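Local coordinates for protein pseudouridine synthase (Pyrococcus abyssi, PDB 2AUS) that probably isomerises specific uridines in RNA to pseudouridine, as the archaeal Cbf5 member of the TruB family of pseudouridine synthases, at residues Gly107-Val120 with Leu191-Ser205. Sequence-based numbering, arbitrary orientation.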
loop_
_atom_site.group_PDB
_atom_site.type_symbol
_atom_site.label_atom_id
_atom_site.label_comp_id
_atom_site.label_asym_id
_atom_site.label_seq_id
_atom_site.Cartn_x
_atom_site.Cartn_y
_atom_site.Cartn_z
ATOM N N GLY A 107 21.031 -21.607 -7.571
ATOM C CA GLY A 107 21.189 -21.473 -6.137
ATOM C C GLY A 107 20.733 -20.091 -5.708
ATOM O O GLY A 107 20.631 -19.190 -6.538
ATOM N N LYS A 108 20.450 -19.908 -4.423
ATOM C CA LYS A 108 20.008 -18.604 -3.954
ATOM C C LYS A 108 20.661 -18.157 -2.664
ATOM O O LYS A 108 21.069 -18.972 -1.836
ATOM C CB LYS A 108 18.488 -18.601 -3.804
ATOM C CG LYS A 108 17.801 -18.695 -5.149
ATOM C CD LYS A 108 16.371 -19.118 -5.043
ATOM C CE LYS A 108 15.779 -19.284 -6.432
ATOM N NZ LYS A 108 16.577 -20.236 -7.237
ATOM N N GLU A 109 20.776 -16.847 -2.512
ATOM C CA GLU A 109 21.355 -16.277 -1.315
ATOM C C GLU A 109 20.344 -15.315 -0.724
ATOM O O GLU A 109 19.655 -14.584 -1.445
ATOM C CB GLU A 109 22.649 -15.524 -1.630
ATOM C CG GLU A 109 23.380 -15.037 -0.382
ATOM C CD GLU A 109 24.546 -14.116 -0.701
ATOM O OE1 GLU A 109 24.304 -13.007 -1.232
ATOM O OE2 GLU A 109 25.702 -14.511 -0.435
ATOM N N TYR A 110 20.254 -15.318 0.597
ATOM C CA TYR A 110 19.321 -14.446 1.288
ATOM C C TYR A 110 20.007 -13.802 2.475
ATOM O O TYR A 110 21.058 -14.252 2.931
ATOM C CB TYR A 110 18.146 -15.256 1.831
ATOM C CG TYR A 110 17.272 -15.931 0.806
ATOM C CD1 TYR A 110 16.117 -15.314 0.337
ATOM C CD2 TYR A 110 17.575 -17.209 0.336
ATOM C CE1 TYR A 110 15.276 -15.952 -0.566
ATOM C CE2 TYR A 110 16.740 -17.856 -0.573
ATOM C CZ TYR A 110 15.591 -17.222 -1.019
ATOM O OH TYR A 110 14.751 -17.848 -1.917
ATOM N N VAL A 111 19.403 -12.729 2.960
ATOM C CA VAL A 111 19.872 -12.072 4.162
ATOM C C VAL A 111 18.612 -12.145 5.002
ATOM O O VAL A 111 17.539 -11.736 4.558
ATOM C CB VAL A 111 20.290 -10.618 3.920
ATOM C CG1 VAL A 111 20.485 -9.907 5.260
ATOM C CG2 VAL A 111 21.600 -10.598 3.157
ATOM N N ALA A 112 18.730 -12.685 6.205
ATOM C CA ALA A 112 17.560 -12.844 7.044
ATOM C C ALA A 112 17.755 -12.418 8.476
ATOM O O ALA A 112 18.843 -12.521 9.039
ATOM C CB ALA A 112 17.097 -14.297 7.007
ATOM N N LEU A 113 16.667 -11.938 9.057
ATOM C CA LEU A 113 16.660 -11.511 10.439
ATOM C C LEU A 113 15.864 -12.550 11.231
ATOM O O LEU A 113 14.660 -12.704 11.045
ATOM C CB LEU A 113 16.004 -10.138 10.566
ATOM C CG LEU A 113 15.818 -9.662 12.009
ATOM C CD1 LEU A 113 17.153 -9.695 12.734
ATOM C CD2 LEU A 113 15.239 -8.249 12.011
ATOM N N MET A 114 16.551 -13.257 12.115
ATOM C CA MET A 114 15.911 -14.279 12.927
ATOM C C MET A 114 15.706 -13.761 14.344
ATOM O O MET A 114 16.614 -13.187 14.944
ATOM C CB MET A 114 16.784 -15.538 12.956
ATOM C CG MET A 114 16.395 -16.556 14.030
ATOM S SD MET A 114 17.378 -18.064 13.928
ATOM C CE MET A 114 18.936 -17.530 14.682
ATOM N N HIS A 115 14.507 -13.958 14.873
ATOM C CA HIS A 115 14.213 -13.524 16.225
ATOM C C HIS A 115 14.028 -14.740 17.132
ATOM O O HIS A 115 13.096 -15.520 16.944
ATOM C CB HIS A 115 12.945 -12.672 16.253
ATOM C CG HIS A 115 12.633 -12.123 17.606
ATOM N ND1 HIS A 115 13.452 -11.214 18.244
ATOM C CD2 HIS A 115 11.625 -12.395 18.468
ATOM C CE1 HIS A 115 12.962 -10.954 19.443
ATOM N NE2 HIS A 115 11.855 -11.658 19.605
ATOM N N LEU A 116 14.919 -14.902 18.106
ATOM C CA LEU A 116 14.834 -16.024 19.039
ATOM C C LEU A 116 13.776 -15.734 20.094
ATOM O O LEU A 116 13.638 -14.598 20.549
ATOM C CB LEU A 116 16.186 -16.260 19.704
ATOM C CG LEU A 116 17.276 -16.657 18.711
ATOM C CD1 LEU A 116 18.595 -16.830 19.434
ATOM C CD2 LEU A 116 16.865 -17.941 17.994
ATOM N N HIS A 117 13.022 -16.763 20.473
ATOM C CA HIS A 117 11.965 -16.611 21.462
ATOM C C HIS A 117 12.462 -16.771 22.896
ATOM O O HIS A 117 11.678 -16.737 23.844
ATOM C CB HIS A 117 10.841 -17.607 21.169
ATOM C CG HIS A 117 10.129 -17.343 19.878
ATOM N ND1 HIS A 117 9.439 -16.174 19.635
ATOM C CD2 HIS A 117 10.013 -18.088 18.753
ATOM C CE1 HIS A 117 8.927 -16.211 18.417
ATOM N NE2 HIS A 117 9.260 -17.362 17.860
ATOM N N GLY A 118 13.772 -16.932 23.044
ATOM C CA GLY A 118 14.367 -17.080 24.357
ATOM C C GLY A 118 15.831 -16.706 24.291
ATOM O O GLY A 118 16.450 -16.812 23.231
ATOM N N ASP A 119 16.392 -16.271 25.414
ATOM C CA ASP A 119 17.794 -15.872 25.450
ATOM C C ASP A 119 18.745 -17.047 25.240
ATOM O O ASP A 119 18.596 -18.105 25.849
ATOM C CB ASP A 119 18.109 -15.183 26.776
ATOM C CG ASP A 119 17.158 -14.043 27.077
ATOM O OD1 ASP A 119 16.919 -13.215 26.175
ATOM O OD2 ASP A 119 16.645 -13.981 28.216
ATOM N N VAL A 120 19.718 -16.843 24.360
ATOM C CA VAL A 120 20.712 -17.851 24.035
ATOM C C VAL A 120 22.066 -17.155 23.959
ATOM O O VAL A 120 22.186 -16.084 23.368
ATOM C CB VAL A 120 20.420 -18.512 22.660
ATOM C CG1 VAL A 120 21.458 -19.588 22.364
ATOM C CG2 VAL A 120 19.015 -19.107 22.647
ATOM N N LEU A 191 18.230 -24.622 19.048
ATOM C CA LEU A 191 18.630 -23.742 20.146
ATOM C C LEU A 191 17.775 -24.003 21.375
ATOM O O LEU A 191 18.098 -23.552 22.474
ATOM C CB LEU A 191 18.500 -22.275 19.729
ATOM C CG LEU A 191 19.511 -21.799 18.692
ATOM C CD1 LEU A 191 19.208 -20.363 18.313
ATOM C CD2 LEU A 191 20.919 -21.916 19.255
ATOM N N GLY A 192 16.675 -24.722 21.175
ATOM C CA GLY A 192 15.782 -25.052 22.272
ATOM C C GLY A 192 14.775 -23.980 22.637
ATOM O O GLY A 192 13.775 -24.270 23.295
ATOM N N VAL A 193 15.017 -22.745 22.203
ATOM C CA VAL A 193 14.120 -21.635 22.524
ATOM C C VAL A 193 13.092 -21.309 21.445
ATOM O O VAL A 193 12.078 -20.662 21.716
ATOM C CB VAL A 193 14.926 -20.359 22.817
ATOM C CG1 VAL A 193 15.932 -20.633 23.917
ATOM C CG2 VAL A 193 15.631 -19.878 21.548
ATOM N N GLY A 194 13.349 -21.760 20.223
ATOM C CA GLY A 194 12.429 -21.473 19.140
ATOM C C GLY A 194 12.815 -20.163 18.473
ATOM O O GLY A 194 13.366 -19.270 19.118
ATOM N N ALA A 195 12.534 -20.046 17.181
ATOM C CA ALA A 195 12.877 -18.839 16.450
ATOM C C ALA A 195 11.842 -18.493 15.388
ATOM O O ALA A 195 11.137 -19.364 14.872
ATOM C CB ALA A 195 14.240 -18.998 15.812
ATOM N N HIS A 196 11.765 -17.207 15.071
ATOM C CA HIS A 196 10.828 -16.697 14.081
ATOM C C HIS A 196 11.598 -15.878 13.052
ATOM O O HIS A 196 12.524 -15.146 13.408
ATOM C CB HIS A 196 9.797 -15.801 14.776
ATOM C CG HIS A 196 8.828 -15.147 13.841
ATOM N ND1 HIS A 196 7.841 -15.847 13.180
ATOM C CD2 HIS A 196 8.683 -13.852 13.469
ATOM C CE1 HIS A 196 7.128 -15.012 12.444
ATOM N NE2 HIS A 196 7.619 -13.796 12.601
ATOM N N MET A 197 11.228 -16.008 11.781
ATOM C CA MET A 197 11.871 -15.233 10.722
ATOM C C MET A 197 11.165 -13.868 10.640
ATOM O O MET A 197 10.065 -13.763 10.094
ATOM C CB MET A 197 11.761 -15.963 9.380
ATOM C CG MET A 197 12.493 -15.270 8.246
ATOM S SD MET A 197 12.459 -16.236 6.719
ATOM C CE MET A 197 10.765 -15.895 6.168
ATOM N N ALA A 198 11.800 -12.835 11.190
ATOM C CA ALA A 198 11.220 -11.492 11.210
ATOM C C ALA A 198 11.272 -10.765 9.879
ATOM O O ALA A 198 10.402 -9.953 9.573
ATOM C CB ALA A 198 11.900 -10.645 12.274
ATOM N N GLU A 199 12.295 -11.042 9.083
ATOM C CA GLU A 199 12.426 -10.371 7.800
ATOM C C GLU A 199 13.322 -11.185 6.887
ATOM O O GLU A 199 14.259 -11.837 7.345
ATOM C CB GLU A 199 13.019 -8.974 8.011
ATOM C CG GLU A 199 12.779 -8.023 6.855
ATOM C CD GLU A 199 13.430 -6.673 7.076
ATOM O OE1 GLU A 199 13.342 -6.147 8.208
ATOM O OE2 GLU A 199 14.025 -6.136 6.116
ATOM N N LEU A 200 13.042 -11.123 5.592
ATOM C CA LEU A 200 13.807 -11.875 4.611
ATOM C C LEU A 200 14.025 -11.053 3.343
ATOM O O LEU A 200 13.107 -10.403 2.858
ATOM C CB LEU A 200 13.051 -13.154 4.248
ATOM C CG LEU A 200 13.824 -14.403 3.813
ATOM C CD1 LEU A 200 13.096 -15.039 2.649
ATOM C CD2 LEU A 200 15.259 -14.063 3.444
ATOM N N ARG A 201 15.239 -11.097 2.808
ATOM C CA ARG A 201 15.567 -10.379 1.583
ATOM C C ARG A 201 16.456 -11.267 0.719
ATOM O O ARG A 201 17.493 -11.747 1.176
ATOM C CB ARG A 201 16.309 -9.076 1.901
ATOM C CG ARG A 201 16.750 -8.297 0.660
ATOM C CD ARG A 201 17.477 -7.010 1.028
ATOM N NE ARG A 201 18.095 -6.372 -0.135
ATOM C CZ ARG A 201 17.419 -5.771 -1.112
ATOM N NH1 ARG A 201 16.097 -5.719 -1.069
ATOM N NH2 ARG A 201 18.067 -5.224 -2.141
ATOM N N ARG A 202 16.044 -11.503 -0.521
ATOM C CA ARG A 202 16.846 -12.321 -1.415
ATOM C C ARG A 202 17.922 -11.421 -2.013
ATOM O O ARG A 202 17.628 -10.361 -2.566
ATOM C CB ARG A 202 15.989 -12.916 -2.529
ATOM C CG ARG A 202 16.786 -13.789 -3.494
ATOM C CD ARG A 202 16.011 -14.044 -4.773
ATOM N NE ARG A 202 15.080 -15.147 -4.624
ATOM C CZ ARG A 202 14.121 -15.450 -5.484
ATOM N NH1 ARG A 202 13.936 -14.727 -6.581
ATOM N NH2 ARG A 202 13.356 -16.501 -5.245
ATOM N N THR A 203 19.172 -11.846 -1.892
ATOM C CA THR A 203 20.285 -11.064 -2.397
ATOM C C THR A 203 20.898 -11.688 -3.629
ATOM O O THR A 203 21.787 -11.105 -4.238
ATOM C CB THR A 203 21.381 -10.914 -1.332
ATOM O OG1 THR A 203 21.836 -12.212 -0.926
ATOM C CG2 THR A 203 20.842 -10.153 -0.127
ATOM N N ARG A 204 20.419 -12.870 -4.000
ATOM C CA ARG A 204 20.956 -13.544 -5.166
ATOM C C ARG A 204 20.107 -14.710 -5.644
ATOM O O ARG A 204 19.575 -15.482 -4.851
ATOM C CB ARG A 204 22.373 -14.035 -4.853
ATOM C CG ARG A 204 23.078 -14.755 -5.982
ATOM C CD ARG A 204 24.563 -14.869 -5.675
ATOM N NE ARG A 204 25.296 -15.570 -6.724
ATOM C CZ ARG A 204 25.321 -15.199 -8.002
ATOM N NH1 ARG A 204 24.648 -14.125 -8.402
ATOM N NH2 ARG A 204 26.021 -15.901 -8.883
ATOM N N SER A 205 19.967 -14.814 -6.959
ATOM C CA SER A 205 19.232 -15.909 -7.573
ATOM C C SER A 205 19.977 -16.257 -8.844
ATOM O O SER A 205 19.888 -15.540 -9.848
ATOM C CB SER A 205 17.803 -15.515 -7.917
ATOM O OG SER A 205 17.176 -16.600 -8.580
#
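Tyr110 and Arg202 lie side by side across neighbouring antiparallel strands of the catalytic-domain sheet, pointing the same way, with ring and guanidinium planes 62° apart. Arg202 CB rests 3.7 Å from Tyr110 CE1, while Tyr110 OH sits at the guanidinium edge, in its plane but not bonded. Beyond the strands, Arg202 reaches the carbonyl of Val88. Leu200 crosses the ring obliquely and brings CD2 to 3.5 Å from Tyr110 CD1. An alanine in place of Tyr110 would probably leave a gap between Leu200 and Arg202 and free the arginine's stem to shift.

The reverse face carries Glu109, whose CG, trans to the backbone N (chi1 -174°), brings the carboxylate alongside Thr203 at a slant. Thr203 OG1 donates to Glu109 OE1 at 2.6 Å, on the anti side, and Tyr157 takes OE2. The bond sits at a classic beta bulge (Thr203 and Arg204 both facing Glu109), repeated by Ala198 and Glu199 opposite Leu113. Back on the Tyr110 face, Leu191 CD1 meets Leu116 CD2 tightly (3.4 Å), the side chains at about a right angle. The chemistry divides: Arg202 binds a phosphate, probably from the crystallisation liquor, that may mark an RNA-phosphate site, whereas Glu109's carboxylate is gripped at both oxygens.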